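Local atomic coordinates of lectin (Lotus tetragonolobus, PDB entry 2EIG), a protein that probably binds carbohydrates bearing L-fucosyl residues, as a calcium- and manganese-containing seed lectin of the legume family. Residues A[28-33]-A[216-221]; A[18-23]-A[39-44]. One frame throughout, in Å; residues are numbered along the deposited sequence.

In the fold
The two contacts lie side by side, their centres about 8 Å apart, and meet in the legume lectin sandwich. Along the chain their segments alternate: 18-23, 28-33, 39-44, then 216-221. Contact 1 pairs strand 27-29 with strand 214-226 within the sheet of eight strands. In contact 2 the chain leaves strand 14-18, at the border of the seven-stranded sheet, and passes strand 39-50 before entering strand 21-23 of the other sheet. Asp19 O and Thr32 N, 2.9 Å apart and probably hydrogen-bonded, tie the contacts together, and the Met30 methyl packs on Ser41. This corner therefore joins the two sheets through early segments of the chain and its last strand.

Contact 1 of 2, residues A[28-33]-A[216-221]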
loop_
_atom_site.group_PDB
_atom_site.type_symbol
_atom_site.label_atom_id
_atom_site.label_comp_id
_atom_site.label_asym_id
_atom_site.label_seq_id
_atom_site.Cartn_x
_atom_site.Cartn_y
_atom_site.Cartn_z
ATOM N N LEU A 28 7.204 29.811 14.374
ATOM C CA LEU A 28 5.831 29.547 14.706
ATOM C C LEU A 28 5.758 28.777 16.032
ATOM O O LEU A 28 6.142 27.609 16.109
ATOM C CB LEU A 28 5.138 28.798 13.553
ATOM C CG LEU A 28 3.732 28.253 13.891
ATOM C CD1 LEU A 28 2.747 29.332 14.441
ATOM C CD2 LEU A 28 3.201 27.587 12.616
ATOM N N ALA A 29 5.284 29.449 17.080
ATOM C CA ALA A 29 5.314 28.860 18.410
ATOM C C ALA A 29 3.936 28.327 18.805
ATOM O O ALA A 29 2.924 29.024 18.716
ATOM C CB ALA A 29 5.806 29.810 19.403
ATOM N N MET A 30 3.929 27.078 19.249
ATOM C CA MET A 30 2.664 26.397 19.502
ATOM C C MET A 30 2.928 25.521 20.722
ATOM O O MET A 30 3.241 24.356 20.575
ATOM C CB MET A 30 2.298 25.510 18.291
ATOM C CG MET A 30 2.092 26.300 16.988
ATOM S SD MET A 30 1.694 25.186 15.672
ATOM C CE MET A 30 -0.034 24.792 16.090
ATOM N N PRO A 31 2.786 26.083 21.915
ATOM C CA PRO A 31 2.262 27.446 22.124
ATOM C C PRO A 31 3.343 28.514 22.247
ATOM O O PRO A 31 4.534 28.228 22.429
ATOM C CB PRO A 31 1.567 27.332 23.487
ATOM C CG PRO A 31 2.506 26.437 24.261
ATOM C CD PRO A 31 3.128 25.445 23.201
ATOM N N THR A 32 2.902 29.758 22.139
ATOM C CA THR A 32 3.776 30.872 22.353
ATOM C C THR A 32 4.392 30.828 23.786
ATOM O O THR A 32 5.582 31.079 23.961
ATOM C CB THR A 32 3.005 32.158 22.189
ATOM O OG1 THR A 32 3.914 33.238 22.385
ATOM C CG2 THR A 32 1.869 32.245 23.182
ATOM N N ASP A 33 3.579 30.476 24.776
ATOM C CA ASP A 33 4.068 30.384 26.134
ATOM C C ASP A 33 3.590 29.100 26.866
ATOM O O ASP A 33 2.471 29.021 27.329
ATOM C CB ASP A 33 3.668 31.654 26.913
ATOM C CG ASP A 33 4.241 31.667 28.336
ATOM O OD1 ASP A 33 3.768 32.467 29.177
ATOM O OD2 ASP A 33 5.145 30.849 28.594
ATOM N N HIS A 216 6.676 23.674 21.090
ATOM C CA HIS A 216 6.717 23.149 19.716
ATOM C C HIS A 216 6.867 24.350 18.835
ATOM O O HIS A 216 5.950 25.119 18.682
ATOM C CB HIS A 216 5.435 22.408 19.329
ATOM C CG HIS A 216 4.883 21.571 20.431
ATOM N ND1 HIS A 216 3.927 22.046 21.294
ATOM C CD2 HIS A 216 5.186 20.316 20.858
ATOM C CE1 HIS A 216 3.625 21.110 22.183
ATOM N NE2 HIS A 216 4.349 20.045 21.928
ATOM N N ASP A 217 8.066 24.525 18.305
ATOM C CA ASP A 217 8.397 25.718 17.557
ATOM C C ASP A 217 8.789 25.221 16.230
ATOM O O ASP A 217 9.703 24.384 16.093
ATOM C CB ASP A 217 9.589 26.435 18.167
ATOM C CG ASP A 217 9.315 26.901 19.546
ATOM O OD1 ASP A 217 10.195 26.689 20.406
ATOM O OD2 ASP A 217 8.215 27.462 19.774
ATOM N N ILE A 218 8.080 25.773 15.266
ATOM C CA ILE A 218 8.209 25.441 13.876
ATOM C C ILE A 218 8.948 26.582 13.235
ATOM O O ILE A 218 8.568 27.748 13.387
ATOM C CB ILE A 218 6.804 25.303 13.232
ATOM C CG1 ILE A 218 5.962 24.259 13.997
ATOM C CG2 ILE A 218 6.919 24.912 11.739
ATOM C CD1 ILE A 218 4.499 24.229 13.541
ATOM N N TYR A 219 9.957 26.223 12.451
ATOM C CA TYR A 219 10.868 27.172 11.877
ATOM C C TYR A 219 10.590 27.509 10.425
ATOM O O TYR A 219 10.967 28.586 9.951
ATOM C CB TYR A 219 12.272 26.633 11.992
ATOM C CG TYR A 219 12.615 26.307 13.418
ATOM C CD1 TYR A 219 13.116 25.082 13.743
ATOM C CD2 TYR A 219 12.387 27.249 14.450
ATOM C CE1 TYR A 219 13.422 24.763 15.059
ATOM C CE2 TYR A 219 12.676 26.947 15.776
ATOM C CZ TYR A 219 13.198 25.707 16.066
ATOM O OH TYR A 219 13.516 25.401 17.353
ATOM N N SER A 220 9.995 26.561 9.708
ATOM C CA SER A 220 9.834 26.661 8.263
ATOM C C SER A 220 8.772 25.688 7.824
ATOM O O SER A 220 8.478 24.707 8.520
ATOM C CB SER A 220 11.176 26.383 7.508
ATOM O OG SER A 220 11.545 25.006 7.467
ATOM N N TRP A 221 8.208 25.931 6.653
ATOM C CA TRP A 221 7.130 25.060 6.193
ATOM C C TRP A 221 6.888 25.360 4.739
ATOM O O TRP A 221 6.686 26.506 4.369
ATOM C CB TRP A 221 5.859 25.300 7.034
ATOM C CG TRP A 221 4.648 24.452 6.653
ATOM C CD1 TRP A 221 4.637 23.157 6.205
ATOM C CD2 TRP A 221 3.282 24.838 6.804
ATOM N NE1 TRP A 221 3.337 22.732 6.003
ATOM C CE2 TRP A 221 2.486 23.736 6.410
ATOM C CE3 TRP A 221 2.645 26.014 7.270
ATOM C CZ2 TRP A 221 1.078 23.786 6.432
ATOM C CZ3 TRP A 221 1.257 26.064 7.283
ATOM C CH2 TRP A 221 0.488 24.942 6.864
HETATM O O HOH W 1 6.248 26.457 21.605
#
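Leu28 sends CG anti to its backbone N (chi1 170°), while Ile218 keeps CG1 anti to its carbonyl carbon and extends CD1 onward (chi2 171°). These torsions lay the two side chains alongside each other on one face of the sheet, with Leu28 CD2 3.7 Å from Ile218 CD1. Ile218 CD1 also meets Met30 SD, and the Met30 chain bends at its last torsion and carries on to Phe204 and Ala206. The backbones of Leu28 and Ile218 form an antiparallel hydrogen-bonded pair: Leu28 N gives its proton to Ile218 O at 2.7 Å, and Ile218 N returns one to Leu28 O. Ala29 and Asp217 follow as a non-hydrogen-bonded pair, their side chains on the other face, where Asp217 OD2 approaches Ala29 CB at 3.4 Å. The other carboxylate oxygen of Asp217, OD1, forms salt bridges with Arg215 and Arg27.

Beyond the regular pairing, a cis peptide bond before Pro31 turns the chain. Met30 N still reaches His216 O, at 2.9 Å, and His216 ND1 donates to Met30 O; the modelled 2.5 Å is unusually short and its exact value doubtful. That oxygen lies almost in the plane of the imidazole, and ND1 in the plane of the Met30 carbonyl. With NE2 hydrogen-bonded to Glu214, both ring nitrogens are engaged and the ring's rotation is fixed; as both face acceptors, the ring may be protonated. A water accepts from His216 N at 2.9 Å and lies within hydrogen-bonding reach of Pro31 O and Asp217 OD2, though more acceptors surround it than its two protons can serve. Further along strand 214-226, Tyr219 and Ser220 both face Ser67 in a classic beta bulge. The arrangement is an antiparallel strand pair closed by a cis-proline turn, set in one sheet of the legume lectin beta sandwich.

Contact 2 of 2, residues A[18-23]-A[39-44]; sequences GDAKIW and TTSHAL
Ala20 and Asp19 pack closely on strand 39-50. Ala20 CB sits 3.2 Å from His42 O and 3.7 Å from Ser41 CB, with the methyl of Ala43 more distant. Ser41 turns OG back beside its own backbone N (chi1 -60°), which sets the hydroxyl against the Asp19-Ala20 peptide. There OG is 3.1 Å from Asp19 C, but its approach to Ala20 N is too poorly angled for a hydrogen bond. The bond that does join the backbones runs from Asp19 N to Thr40 O, 2.9 Å long and nearly straight at the hydrogen. The Asp19 carboxylate crosses the side chain of Thr39, with OD1 3.3 Å from Thr39 CB and near its CG2 methyl, while the Thr39 hydroxyl is bonded to Thr208.

The loose side lies at exposed Gly18, whose CA adds a CA-H...O contact to Thr40 O, and at Lys21, also exposed and pointing away from strand 39-50. Strand 39-50 lies between strand 14-18, reached through His42 and Gln17, and strand 199-208, while residues 18-20 leave the edge of strand 39-50 and lead into strand 21-23, which pairs with strand 27-29.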
loop_
_atom_site.group_PDB
_atom_site.type_symbol
_atom_site.label_atom_id
_atom_site.label_comp_id
_atom_site.label_asym_id
_atom_site.label_seq_id
_atom_site.Cartn_x
_atom_site.Cartn_y
_atom_site.Cartn_z
ATOM N N GLY A 18 -6.091 29.713 19.284
ATOM C CA GLY A 18 -5.592 29.442 20.610
ATOM C C GLY A 18 -4.240 30.097 20.839
ATOM O O GLY A 18 -4.037 31.295 20.546
ATOM N N ASP A 19 -3.314 29.281 21.338
ATOM C CA ASP A 19 -1.990 29.744 21.789
ATOM C C ASP A 19 -0.928 29.812 20.711
ATOM O O ASP A 19 0.254 30.034 21.004
ATOM C CB ASP A 19 -1.573 28.938 23.031
ATOM C CG ASP A 19 -2.524 29.213 24.197
ATOM O OD1 ASP A 19 -3.296 28.354 24.640
ATOM O OD2 ASP A 19 -2.597 30.367 24.583
ATOM N N ALA A 20 -1.336 29.656 19.448
ATOM C CA ALA A 20 -0.363 29.747 18.368
ATOM C C ALA A 20 -0.056 31.211 18.030
ATOM O O ALA A 20 -0.974 31.982 17.837
ATOM C CB ALA A 20 -0.852 29.015 17.125
ATOM N N LYS A 21 1.219 31.542 17.856
ATOM C CA LYS A 21 1.657 32.944 17.598
ATOM C C LYS A 21 2.954 32.923 16.844
ATOM O O LYS A 21 3.753 31.988 17.014
ATOM C CB LYS A 21 1.878 33.726 18.906
ATOM C CG LYS A 21 0.726 33.726 19.936
ATOM C CD LYS A 21 -0.414 34.599 19.469
ATOM C CE LYS A 21 -1.590 34.590 20.409
ATOM N NZ LYS A 21 -2.640 35.314 19.653
ATOM N N ILE A 22 3.188 33.927 15.991
ATOM C CA ILE A 22 4.557 34.147 15.490
ATOM C C ILE A 22 5.358 34.593 16.723
ATOM O O ILE A 22 4.881 35.446 17.477
ATOM C CB ILE A 22 4.634 35.219 14.340
ATOM C CG1 ILE A 22 3.712 34.859 13.164
ATOM C CG2 ILE A 22 6.080 35.396 13.836
ATOM C CD1 ILE A 22 3.885 33.446 12.647
ATOM N N TRP A 23 6.512 33.973 16.973
ATOM C CA TRP A 23 7.374 34.313 18.128
ATOM C C TRP A 23 8.765 34.750 17.625
ATOM O O TRP A 23 8.949 34.942 16.421
ATOM C CB TRP A 23 7.345 33.207 19.233
ATOM C CG TRP A 23 8.655 32.642 19.855
ATOM C CD1 TRP A 23 9.684 31.993 19.185
ATOM C CD2 TRP A 23 9.002 32.560 21.261
ATOM N NE1 TRP A 23 10.658 31.556 20.076
ATOM C CE2 TRP A 23 10.276 31.896 21.349
ATOM C CE3 TRP A 23 8.387 33.001 22.440
ATOM C CZ2 TRP A 23 10.936 31.676 22.569
ATOM C CZ3 TRP A 23 9.052 32.781 23.665
ATOM C CH2 TRP A 23 10.306 32.112 23.717
ATOM N N THR A 39 -2.266 24.357 26.942
ATOM C CA THR A 39 -2.498 25.155 25.768
ATOM C C THR A 39 -3.013 24.270 24.657
ATOM O O THR A 39 -2.766 23.096 24.629
ATOM C CB THR A 39 -1.223 25.913 25.287
ATOM O OG1 THR A 39 -0.221 24.947 24.939
ATOM C CG2 THR A 39 -0.720 26.882 26.375
ATOM N N THR A 40 -3.747 24.892 23.759
ATOM C CA THR A 40 -4.045 24.319 22.473
ATOM C C THR A 40 -3.779 25.407 21.481
ATOM O O THR A 40 -4.203 26.531 21.695
ATOM C CB THR A 40 -5.513 23.907 22.358
ATOM O OG1 THR A 40 -5.802 23.025 23.445
ATOM C CG2 THR A 40 -5.788 23.224 20.993
ATOM N N SER A 41 -3.119 25.034 20.387
ATOM C CA SER A 41 -2.730 25.924 19.315
ATOM C C SER A 41 -2.987 25.259 17.984
ATOM O O SER A 41 -2.565 24.111 17.772
ATOM C CB SER A 41 -1.197 26.131 19.380
ATOM O OG SER A 41 -0.842 26.700 20.628
ATOM N N HIS A 42 -3.594 26.020 17.081
ATOM C CA HIS A 42 -3.756 25.685 15.685
ATOM C C HIS A 42 -3.088 26.773 14.871
ATOM O O HIS A 42 -3.172 27.931 15.214
ATOM C CB HIS A 42 -5.234 25.673 15.344
ATOM C CG HIS A 42 -5.890 24.377 15.670
ATOM N ND1 HIS A 42 -7.009 23.925 15.007
ATOM C CD2 HIS A 42 -5.510 23.386 16.504
ATOM C CE1 HIS A 42 -7.325 22.728 15.471
ATOM N NE2 HIS A 42 -6.425 22.375 16.375
ATOM N N ALA A 43 -2.402 26.387 13.815
ATOM C CA ALA A 43 -1.855 27.347 12.859
ATOM C C ALA A 43 -2.140 26.714 11.510
ATOM O O ALA A 43 -1.567 25.657 11.153
ATOM C CB ALA A 43 -0.354 27.542 13.061
ATOM N N LEU A 44 -3.063 27.328 10.785
ATOM C CA LEU A 44 -3.540 26.748 9.526
ATOM C C LEU A 44 -3.119 27.633 8.387
ATOM O O LEU A 44 -3.143 28.864 8.511
ATOM C CB LEU A 44 -5.069 26.669 9.534
ATOM C CG LEU A 44 -5.686 25.960 10.760
ATOM C CD1 LEU A 44 -7.177 25.851 10.522
ATOM C CD2 LEU A 44 -5.088 24.567 10.986
#